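Long-range contacts in GDP-6-deoxy-D-mannose reductase (Pseudomonas aeruginosa, PDB 6X3B), which binds NADPH and probably reduces GDP-4-dehydro-6-deoxy-D-mannose to GDP-D-rhamnose, a sugar donor for the O-antigen of lipopolysaccharide: residues S194-I199 / E260-I265; V218-L223 / Q253-L258; A243-C248 / H291-D296. All coordinates share one frame; numbering follows the deposited sequence.

Interaction 1 of 3, residues S194-I199 / E260-I265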
loop_
_atom_site.group_PDB
_atom_site.type_symbol
_atom_site.label_atom_id
_atom_site.label_comp_id
_atom_site.label_asym_id
_atom_site.label_seq_id
_atom_site.Cartn_x
_atom_site.Cartn_y
_atom_site.Cartn_z
ATOM N N SER A 194 -24.231 -10.810 -15.266
ATOM C CA SER A 194 -24.881 -10.401 -16.506
ATOM C C SER A 194 -25.503 -11.593 -17.227
ATOM O O SER A 194 -26.607 -11.488 -17.775
ATOM C CB SER A 194 -23.871 -9.696 -17.411
ATOM O OG SER A 194 -24.405 -9.498 -18.706
ATOM N N ALA A 195 -24.794 -12.726 -17.253
ATOM C CA ALA A 195 -25.317 -13.928 -17.896
ATOM C C ALA A 195 -26.611 -14.381 -17.236
ATOM O O ALA A 195 -27.570 -14.750 -17.925
ATOM C CB ALA A 195 -24.269 -15.054 -17.855
ATOM N N ALA A 196 -26.658 -14.359 -15.899
ATOM C CA ALA A 196 -27.880 -14.746 -15.199
ATOM C C ALA A 196 -29.023 -13.797 -15.531
ATOM O O ALA A 196 -30.148 -14.237 -15.806
ATOM C CB ALA A 196 -27.644 -14.784 -13.691
ATOM N N ARG A 197 -28.764 -12.487 -15.491
ATOM C CA ARG A 197 -29.815 -11.530 -15.819
ATOM C C ARG A 197 -30.373 -11.805 -17.211
ATOM O O ARG A 197 -31.591 -11.905 -17.394
ATOM C CB ARG A 197 -29.288 -10.096 -15.715
ATOM C CG ARG A 197 -30.357 -9.029 -15.962
ATOM C CD ARG A 197 -29.742 -7.639 -16.079
ATOM N NE ARG A 197 -28.681 -7.628 -17.075
ATOM C CZ ARG A 197 -28.881 -7.443 -18.378
ATOM N NH1 ARG A 197 -30.110 -7.234 -18.837
ATOM N NH2 ARG A 197 -27.852 -7.463 -19.220
ATOM N N GLN A 198 -29.488 -11.990 -18.196
ATOM C CA GLN A 198 -29.937 -12.199 -19.566
ATOM C C GLN A 198 -30.697 -13.510 -19.723
ATOM O O GLN A 198 -31.659 -13.588 -20.492
ATOM C CB GLN A 198 -28.741 -12.152 -20.506
ATOM C CG GLN A 198 -28.212 -10.742 -20.692
ATOM C CD GLN A 198 -27.121 -10.676 -21.735
ATOM O OE1 GLN A 198 -27.390 -10.734 -22.934
ATOM N NE2 GLN A 198 -25.873 -10.581 -21.280
ATOM N N ILE A 199 -30.264 -14.561 -19.033
ATOM C CA ILE A 199 -30.937 -15.846 -19.163
ATOM C C ILE A 199 -32.329 -15.786 -18.543
ATOM O O ILE A 199 -33.284 -16.359 -19.080
ATOM C CB ILE A 199 -30.067 -16.949 -18.542
ATOM C CG1 ILE A 199 -28.863 -17.220 -19.441
ATOM C CG2 ILE A 199 -30.882 -18.200 -18.315
ATOM C CD1 ILE A 199 -27.843 -18.122 -18.838
ATOM N N GLU A 260 -22.873 -22.415 -18.849
ATOM C CA GLU A 260 -23.610 -23.613 -19.227
ATOM C C GLU A 260 -24.475 -24.123 -18.077
ATOM O O GLU A 260 -25.618 -24.543 -18.295
ATOM C CB GLU A 260 -22.641 -24.695 -19.702
ATOM C CG GLU A 260 -22.115 -24.425 -21.129
ATOM C CD GLU A 260 -20.985 -25.350 -21.517
ATOM O OE1 GLU A 260 -21.188 -26.214 -22.407
ATOM O OE2 GLU A 260 -19.890 -25.215 -20.927
ATOM N N LEU A 261 -23.953 -24.086 -16.844
ATOM C CA LEU A 261 -24.750 -24.524 -15.701
ATOM C C LEU A 261 -25.921 -23.581 -15.446
ATOM O O LEU A 261 -27.004 -24.028 -15.055
ATOM C CB LEU A 261 -23.868 -24.656 -14.455
ATOM C CG LEU A 261 -24.533 -25.193 -13.179
ATOM C CD1 LEU A 261 -25.191 -26.538 -13.447
ATOM C CD2 LEU A 261 -23.510 -25.320 -12.035
ATOM N N LEU A 262 -25.737 -22.278 -15.670
ATOM C CA LEU A 262 -26.865 -21.355 -15.572
ATOM C C LEU A 262 -27.966 -21.723 -16.566
ATOM O O LEU A 262 -29.142 -21.801 -16.205
ATOM C CB LEU A 262 -26.401 -19.918 -15.803
ATOM C CG LEU A 262 -25.794 -19.131 -14.636
ATOM C CD1 LEU A 262 -25.166 -17.847 -15.194
ATOM C CD2 LEU A 262 -26.827 -18.796 -13.577
ATOM N N ALA A 263 -27.598 -21.930 -17.837
ATOM C CA ALA A 263 -28.567 -22.343 -18.849
ATOM C C ALA A 263 -29.269 -23.632 -18.451
ATOM O O ALA A 263 -30.491 -23.754 -18.603
ATOM C CB ALA A 263 -27.873 -22.516 -20.203
ATOM N N ASP A 264 -28.513 -24.606 -17.937
ATOM C CA ASP A 264 -29.106 -25.868 -17.507
ATOM C C ASP A 264 -30.111 -25.644 -16.382
ATOM O O ASP A 264 -31.231 -26.171 -16.415
ATOM C CB ASP A 264 -28.000 -26.840 -17.074
ATOM C CG ASP A 264 -28.500 -28.267 -16.914
ATOM O OD1 ASP A 264 -29.576 -28.590 -17.459
ATOM O OD2 ASP A 264 -27.820 -29.070 -16.237
ATOM N N ILE A 265 -29.730 -24.852 -15.377
ATOM C CA ILE A 265 -30.646 -24.569 -14.273
ATOM C C ILE A 265 -31.900 -23.871 -14.787
ATOM O O ILE A 265 -33.017 -24.135 -14.321
ATOM C CB ILE A 265 -29.936 -23.735 -13.195
ATOM C CG1 ILE A 265 -28.832 -24.564 -12.527
ATOM C CG2 ILE A 265 -30.934 -23.226 -12.122
ATOM C CD1 ILE A 265 -27.777 -23.706 -11.799
#
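Leu-262 reaches from helix 255-266 toward helix 191-203 and sets its forked end over the two alanines there. Each branch has its own partner: CD1 lies 4.0 Å from Ala-195 CB, while CD2 lies 4.1 Å from Ala-196 CB. Because both alanines end at CB, the leucine fork can come down close to the backbone, and its CD1 is 3.9 Å from the amide N of Ala-196. Ile-199, one turn beyond Ala-195 on helix 191-203, reaches back toward helix 255-266. Its CG1 branch runs anti to the carbonyl carbon (chi1 -72°) and then extends outward, which carries CD1 to 3.8 Å from Leu-262 CB, at the root of the leucine and not at its fork. The two long side chains therefore slant across one another. The same CD1 also comes within 3.9 Å of the backbone N of Ala-263, whose small side chain lets the isoleucine tip approach the backbone. All five touching residues are buried and the side-chain contacts are apolar, as suits near-parallel helix packing: the axes of the two short helical segments run 27° from parallel and approach to 10.1 Å. Around this pair, Ile-313 and Leu-314 of helix 306-320 pack on Ala-196 and Leu-262, Leu-211 of strand 210-213 touches Ala-195, and Leu-270 meets both Ile-199 and Ala-263.

Interaction 2 of 3, residues V218-L223 / Q253-L258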
loop_
_atom_site.group_PDB
_atom_site.type_symbol
_atom_site.label_atom_id
_atom_site.label_comp_id
_atom_site.label_asym_id
_atom_site.label_seq_id
_atom_site.Cartn_x
_atom_site.Cartn_y
_atom_site.Cartn_z
ATOM N N VAL A 218 -11.556 -18.417 -19.239
ATOM C CA VAL A 218 -10.683 -18.198 -18.100
ATOM C C VAL A 218 -11.351 -18.844 -16.894
ATOM O O VAL A 218 -12.559 -19.088 -16.884
ATOM C CB VAL A 218 -10.417 -16.697 -17.846
ATOM C CG1 VAL A 218 -9.834 -16.049 -19.099
ATOM C CG2 VAL A 218 -11.687 -15.979 -17.426
ATOM N N SER A 219 -10.552 -19.145 -15.879
ATOM C CA SER A 219 -11.089 -19.705 -14.645
ATOM C C SER A 219 -10.875 -18.724 -13.498
ATOM O O SER A 219 -9.886 -17.986 -13.473
ATOM C CB SER A 219 -10.430 -21.053 -14.330
ATOM O OG SER A 219 -9.129 -20.859 -13.800
ATOM N N ARG A 220 -11.803 -18.716 -12.535
ATOM C CA ARG A 220 -11.683 -17.844 -11.382
ATOM C C ARG A 220 -12.135 -18.606 -10.138
ATOM O O ARG A 220 -12.773 -19.654 -10.218
ATOM C CB ARG A 220 -12.499 -16.547 -11.548
ATOM C CG ARG A 220 -12.008 -15.607 -12.666
ATOM C CD ARG A 220 -10.685 -14.941 -12.283
ATOM N NE ARG A 220 -10.249 -13.936 -13.262
ATOM C CZ ARG A 220 -9.448 -14.198 -14.292
ATOM N NH1 ARG A 220 -9.024 -15.438 -14.498
ATOM N NH2 ARG A 220 -9.087 -13.232 -15.131
ATOM N N ASP A 221 -11.797 -18.060 -8.983
ATOM C CA ASP A 221 -12.155 -18.640 -7.691
ATOM C C ASP A 221 -13.403 -17.918 -7.174
ATOM O O ASP A 221 -13.328 -16.738 -6.823
ATOM C CB ASP A 221 -10.985 -18.484 -6.722
ATOM C CG ASP A 221 -11.198 -19.206 -5.414
ATOM O OD1 ASP A 221 -12.362 -19.209 -4.928
ATOM O OD2 ASP A 221 -10.194 -19.751 -4.859
ATOM N N PHE A 222 -14.535 -18.634 -7.089
ATOM C CA PHE A 222 -15.823 -18.078 -6.674
ATOM C C PHE A 222 -16.298 -18.605 -5.322
ATOM O O PHE A 222 -16.131 -19.788 -5.009
ATOM C CB PHE A 222 -16.927 -18.407 -7.693
ATOM C CG PHE A 222 -16.744 -17.750 -9.033
ATOM C CD1 PHE A 222 -17.272 -16.493 -9.279
ATOM C CD2 PHE A 222 -16.088 -18.415 -10.065
ATOM C CE1 PHE A 222 -17.109 -15.890 -10.532
ATOM C CE2 PHE A 222 -15.927 -17.817 -11.304
ATOM C CZ PHE A 222 -16.431 -16.557 -11.533
ATOM N N LEU A 223 -16.963 -17.727 -4.558
ATOM C CA LEU A 223 -17.733 -18.083 -3.372
ATOM C C LEU A 223 -19.119 -17.452 -3.440
ATOM O O LEU A 223 -19.279 -16.325 -3.918
ATOM C CB LEU A 223 -17.048 -17.596 -2.083
ATOM C CG LEU A 223 -15.785 -18.316 -1.615
ATOM C CD1 LEU A 223 -15.142 -17.520 -0.487
ATOM C CD2 LEU A 223 -16.141 -19.724 -1.153
ATOM N N GLN A 253 -13.240 -22.296 -11.282
ATOM C CA GLN A 253 -14.388 -22.511 -12.154
ATOM C C GLN A 253 -14.166 -21.796 -13.475
ATOM O O GLN A 253 -13.875 -20.594 -13.488
ATOM C CB GLN A 253 -15.678 -21.997 -11.529
ATOM C CG GLN A 253 -15.731 -22.138 -10.047
ATOM C CD GLN A 253 -16.526 -23.342 -9.620
ATOM O OE1 GLN A 253 -16.983 -24.122 -10.448
ATOM N NE2 GLN A 253 -16.688 -23.506 -8.321
ATOM N N LYS A 254 -14.330 -22.525 -14.575
ATOM C CA LYS A 254 -14.304 -21.916 -15.900
ATOM C C LYS A 254 -15.588 -21.134 -16.155
ATOM O O LYS A 254 -16.694 -21.655 -15.966
ATOM C CB LYS A 254 -14.130 -22.981 -16.975
ATOM C CG LYS A 254 -12.814 -23.721 -16.890
ATOM C CD LYS A 254 -12.762 -24.847 -17.903
ATOM C CE LYS A 254 -12.037 -26.043 -17.322
ATOM N NZ LYS A 254 -12.709 -27.320 -17.697
ATOM N N ILE A 255 -15.440 -19.882 -16.594
ATOM C CA ILE A 255 -16.603 -19.029 -16.838
ATOM C C ILE A 255 -17.605 -19.721 -17.756
ATOM O O ILE A 255 -18.821 -19.677 -17.523
ATOM C CB ILE A 255 -16.158 -17.674 -17.419
ATOM C CG1 ILE A 255 -15.181 -16.967 -16.480
ATOM C CG2 ILE A 255 -17.364 -16.804 -17.716
ATOM C CD1 ILE A 255 -15.519 -17.115 -15.011
ATOM N N ARG A 256 -17.109 -20.382 -18.807
ATOM C CA ARG A 256 -17.996 -21.013 -19.778
ATOM C C ARG A 256 -18.824 -22.124 -19.141
ATOM O O ARG A 256 -20.020 -22.271 -19.440
ATOM C CB ARG A 256 -17.177 -21.562 -20.951
ATOM C CG ARG A 256 -17.996 -22.386 -21.923
ATOM C CD ARG A 256 -17.118 -23.001 -22.986
ATOM N NE ARG A 256 -16.377 -21.983 -23.722
ATOM C CZ ARG A 256 -16.881 -21.245 -24.708
ATOM N NH1 ARG A 256 -18.139 -21.411 -25.095
ATOM N NH2 ARG A 256 -16.120 -20.343 -25.316
ATOM N N GLU A 257 -18.204 -22.923 -18.268
ATOM C CA GLU A 257 -18.934 -23.981 -17.580
ATOM C C GLU A 257 -19.972 -23.412 -16.622
ATOM O O GLU A 257 -21.054 -23.985 -16.470
ATOM C CB GLU A 257 -17.964 -24.901 -16.840
ATOM C CG GLU A 257 -17.152 -25.792 -17.789
ATOM C CD GLU A 257 -16.154 -26.689 -17.069
ATOM O OE1 GLU A 257 -16.253 -26.831 -15.832
ATOM O OE2 GLU A 257 -15.267 -27.252 -17.750
ATOM N N LEU A 258 -19.673 -22.285 -15.968
ATOM C CA LEU A 258 -20.696 -21.640 -15.149
ATOM C C LEU A 258 -21.868 -21.160 -16.000
ATOM O O LEU A 258 -23.030 -21.323 -15.610
ATOM C CB LEU A 258 -20.098 -20.476 -14.366
ATOM C CG LEU A 258 -19.047 -20.868 -13.339
ATOM C CD1 LEU A 258 -18.527 -19.653 -12.590
ATOM C CD2 LEU A 258 -19.694 -21.843 -12.382
HETATM O O HOH W 1 -14.887 -21.479 -7.176
#
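Phe-222 meets Leu-258, Ile-255 and the aliphatic part of Gln-253, each from a different quarter. Leu-258 comes from the opposite direction and lays CD1 over one ring face, 3.4 Å from Phe-222 CE2. Ile-255 points about at right angles to the phenylalanine and puts CD1 at the ring edge, in its plane, 3.6 Å from Phe-222 CZ. Gln-253 CG sits near the edge by CD2; a bend at chi2 (-100°) turns its amide aside, and NE2 donates to a bound water that also accepts from Phe-222 N. Next to this group, Val-218 and Ile-255 lie side by side.

Outward, the backbones pair as antiparallel strands, the second of which runs straight into a helix. Arg-220 and Gln-253 form a hydrogen-bonded pair, with Arg-220 N to Gln-253 O at 3.0 Å and Gln-253 N to Arg-220 O at 2.9 Å. Lys-254 holds the N-cap position, and the next amide, Ile-255 N, gives a nearly straight bond to Val-218 O (3.0 Å, 169°), so Val-218, just before the strand, takes up a first-turn amide that has no partner within its own helix. At the polar edge Lys-254 makes a salt bridge with Glu-257. Strand 219-224 is bordered on its other side by strand 172-182, while Ile-192 of helix 191-203 and Leu-310 of helix 306-320 close on Leu-258.

Interaction 3 of 3, residues A243-C248 / H291-D296; sequences AVYNVC and HARLHD
His-291 and Arg-293 each give a side-chain N-H to a carbonyl of the 243-248 segment, and Leu-294 packs against the strand at Asn-246 and Val-247. His-291 ND1 donates to Cys-248 O at 2.7 Å, so ND1 carries a proton; the donor stands above the carbonyl plane. The imidazole is brought there by a first torsion of 61°, which places CG between the backbone N and the carbonyl carbon and turns the ring toward the Cys-248 carbonyl, just past the end of the strand. Arg-293 NH1 reaches Val-244 O at 3.0 Å, this time in the carbonyl plane and on a lone pair, though the bond is bent (140° at the hydrogen).

Tyr-245 runs across the arginine at about a right angle, its ring plane nearly perpendicular to the guanidinium. Arg-293 CG touches Tyr-245 CE2 at 3.6 Å, so the long arginine offers methylenes to the ring before its charged end turns, with a bend at chi3, to the strand. Leu-294 CD2 packs 4.0 Å from Val-247 CG2; these two buried side chains cross obliquely.

Further out, a water accepts from Leu-294 N, an amide of the helix's first turn, and lies 2.9 Å from Asn-246 O, to which it probably donates. Glu-142 forms a salt bridge with Arg-293 NH2, which steadies the guanidinium, and Tyr-129 OH bonds Asn-246 OD1. Trp-300 meets the His-291 ring edge-to-face. The axes of the 292-296 helical segment and strand 244-247 cross at 104°, a helix laid across a strand of the Rossmann-type sheet of the NAD-dependent epimerase/dehydratase family; strand 172-182 pairs with that strand, and Ala-231 and Leu-235 of helix 225-238 pack on Leu-294.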
loop_
_atom_site.group_PDB
_atom_site.type_symbol
_atom_site.label_atom_id
_atom_site.label_comp_id
_atom_site.label_asym_id
_atom_site.label_seq_id
_atom_site.Cartn_x
_atom_site.Cartn_y
_atom_site.Cartn_z
ATOM N N ALA A 243 -3.136 -10.138 11.111
ATOM C CA ALA A 243 -2.981 -11.103 10.031
ATOM C C ALA A 243 -3.891 -10.779 8.844
ATOM O O ALA A 243 -4.965 -10.189 9.000
ATOM C CB ALA A 243 -3.252 -12.528 10.522
ATOM N N VAL A 244 -3.430 -11.184 7.655
ATOM C CA VAL A 244 -4.152 -11.078 6.391
ATOM C C VAL A 244 -4.637 -12.466 5.986
ATOM O O VAL A 244 -3.856 -13.425 5.989
ATOM C CB VAL A 244 -3.245 -10.491 5.297
ATOM C CG1 VAL A 244 -3.942 -10.498 3.944
ATOM C CG2 VAL A 244 -2.773 -9.094 5.683
ATOM N N TYR A 245 -5.915 -12.573 5.609
ATOM C CA TYR A 245 -6.505 -13.852 5.222
ATOM C C TYR A 245 -7.152 -13.758 3.851
ATOM O O TYR A 245 -7.990 -12.874 3.632
ATOM C CB TYR A 245 -7.572 -14.293 6.231
ATOM C CG TYR A 245 -7.037 -14.474 7.614
ATOM C CD1 TYR A 245 -6.973 -13.410 8.501
ATOM C CD2 TYR A 245 -6.586 -15.718 8.032
ATOM C CE1 TYR A 245 -6.470 -13.579 9.779
ATOM C CE2 TYR A 245 -6.080 -15.902 9.294
ATOM C CZ TYR A 245 -6.031 -14.842 10.162
ATOM O OH TYR A 245 -5.539 -15.073 11.410
ATOM N N ASN A 246 -6.784 -14.671 2.942
ATOM C CA ASN A 246 -7.591 -14.895 1.745
ATOM C C ASN A 246 -8.947 -15.471 2.138
ATOM O O ASN A 246 -9.033 -16.338 3.007
ATOM C CB ASN A 246 -6.925 -15.883 0.796
ATOM C CG ASN A 246 -5.671 -15.331 0.143
ATOM O OD1 ASN A 246 -5.454 -14.110 0.082
ATOM N ND2 ASN A 246 -4.851 -16.234 -0.371
ATOM N N VAL A 247 -9.997 -15.013 1.470
ATOM C CA VAL A 247 -11.326 -15.611 1.600
ATOM C C VAL A 247 -11.698 -16.107 0.205
ATOM O O VAL A 247 -12.030 -15.312 -0.683
ATOM C CB VAL A 247 -12.360 -14.628 2.162
ATOM C CG1 VAL A 247 -13.765 -15.293 2.210
ATOM C CG2 VAL A 247 -11.944 -14.130 3.582
ATOM N N CYS A 248 -11.629 -17.424 -0.001
ATOM C CA CYS A 248 -11.770 -18.011 -1.329
ATOM C C CYS A 248 -12.165 -19.475 -1.184
ATOM O O CYS A 248 -12.116 -20.054 -0.094
ATOM C CB CYS A 248 -10.466 -17.866 -2.137
ATOM S SG CYS A 248 -9.012 -18.518 -1.240
ATOM N N HIS A 291 -7.197 -20.938 0.903
ATOM C CA HIS A 291 -7.821 -20.497 2.143
ATOM C C HIS A 291 -7.308 -21.279 3.342
ATOM O O HIS A 291 -7.965 -21.292 4.387
ATOM C CB HIS A 291 -9.347 -20.591 2.058
ATOM C CG HIS A 291 -9.873 -21.978 1.832
ATOM N ND1 HIS A 291 -10.803 -22.266 0.858
ATOM C CD2 HIS A 291 -9.623 -23.149 2.471
ATOM C CE1 HIS A 291 -11.100 -23.554 0.901
ATOM N NE2 HIS A 291 -10.390 -24.113 1.864
ATOM N N ALA A 292 -6.135 -21.920 3.214
ATOM C CA ALA A 292 -5.575 -22.684 4.327
ATOM C C ALA A 292 -5.431 -21.825 5.570
ATOM O O ALA A 292 -5.733 -22.274 6.681
ATOM C CB ALA A 292 -4.212 -23.280 3.946
ATOM N N ARG A 293 -4.978 -20.583 5.411
ATOM C CA ARG A 293 -4.730 -19.763 6.588
ATOM C C ARG A 293 -6.030 -19.483 7.337
ATOM O O ARG A 293 -6.105 -19.625 8.562
ATOM C CB ARG A 293 -4.026 -18.473 6.187
ATOM C CG ARG A 293 -3.616 -17.618 7.361
ATOM C CD ARG A 293 -2.948 -16.324 6.883
ATOM N NE ARG A 293 -1.541 -16.500 6.515
ATOM C CZ ARG A 293 -0.678 -15.491 6.397
ATOM N NH1 ARG A 293 -1.084 -14.235 6.612
ATOM N NH2 ARG A 293 0.591 -15.727 6.076
ATOM N N LEU A 294 -7.070 -19.104 6.600
ATOM C CA LEU A 294 -8.366 -18.806 7.189
ATOM C C LEU A 294 -8.989 -20.048 7.815
ATOM O O LEU A 294 -9.573 -19.980 8.910
ATOM C CB LEU A 294 -9.266 -18.239 6.099
ATOM C CG LEU A 294 -10.775 -18.208 6.331
ATOM C CD1 LEU A 294 -11.020 -17.173 7.367
ATOM C CD2 LEU A 294 -11.475 -17.841 5.006
ATOM N N HIS A 295 -8.896 -21.195 7.133
ATOM C CA HIS A 295 -9.470 -22.404 7.714
ATOM C C HIS A 295 -8.722 -22.811 8.982
ATOM O O HIS A 295 -9.346 -23.162 9.994
ATOM C CB HIS A 295 -9.472 -23.552 6.710
ATOM C CG HIS A 295 -9.810 -24.868 7.335
ATOM N ND1 HIS A 295 -11.095 -25.208 7.706
ATOM C CD2 HIS A 295 -9.019 -25.898 7.728
ATOM C CE1 HIS A 295 -11.084 -26.402 8.273
ATOM N NE2 HIS A 295 -9.837 -26.841 8.298
ATOM N N ASP A 296 -7.387 -22.726 8.966
ATOM C CA ASP A 296 -6.620 -23.116 10.149
ATOM C C ASP A 296 -6.906 -22.193 11.323
ATOM O O ASP A 296 -6.945 -22.638 12.475
ATOM C CB ASP A 296 -5.117 -23.135 9.840
ATOM C CG ASP A 296 -4.735 -24.238 8.869
ATOM O OD1 ASP A 296 -5.525 -25.198 8.716
ATOM O OD2 ASP A 296 -3.654 -24.154 8.259
HETATM O O HOH W 2 -0.434 -11.702 7.761
HETATM O O HOH W 3 -6.896 -17.996 3.914
#

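Interactions 1 and 2 share helix 255-266 and have centres 13 Å apart: interaction 2 joins the start of that helix to strand 219-224, and interaction 1 packs its continuation on helix 191-203. Along the chain interaction 2 is nested within the loop closed by interaction 1, whereas interaction 3 alternates with both. Interaction 3 belongs to the same mixed sheet as interaction 2, their centres 20 Å apart, and they touch where Leu-223 packs on Val-247 and Cys-248 and Asp-221 on Cys-248. Interactions 1 and 3 lie 30 Å apart between centres. Interactions 2 and 3 attach later parts of the chain to the sheet, and interaction 1 packs helices beyond it; the bound NADPH lies about 8 Å from the Phe-222 side chain.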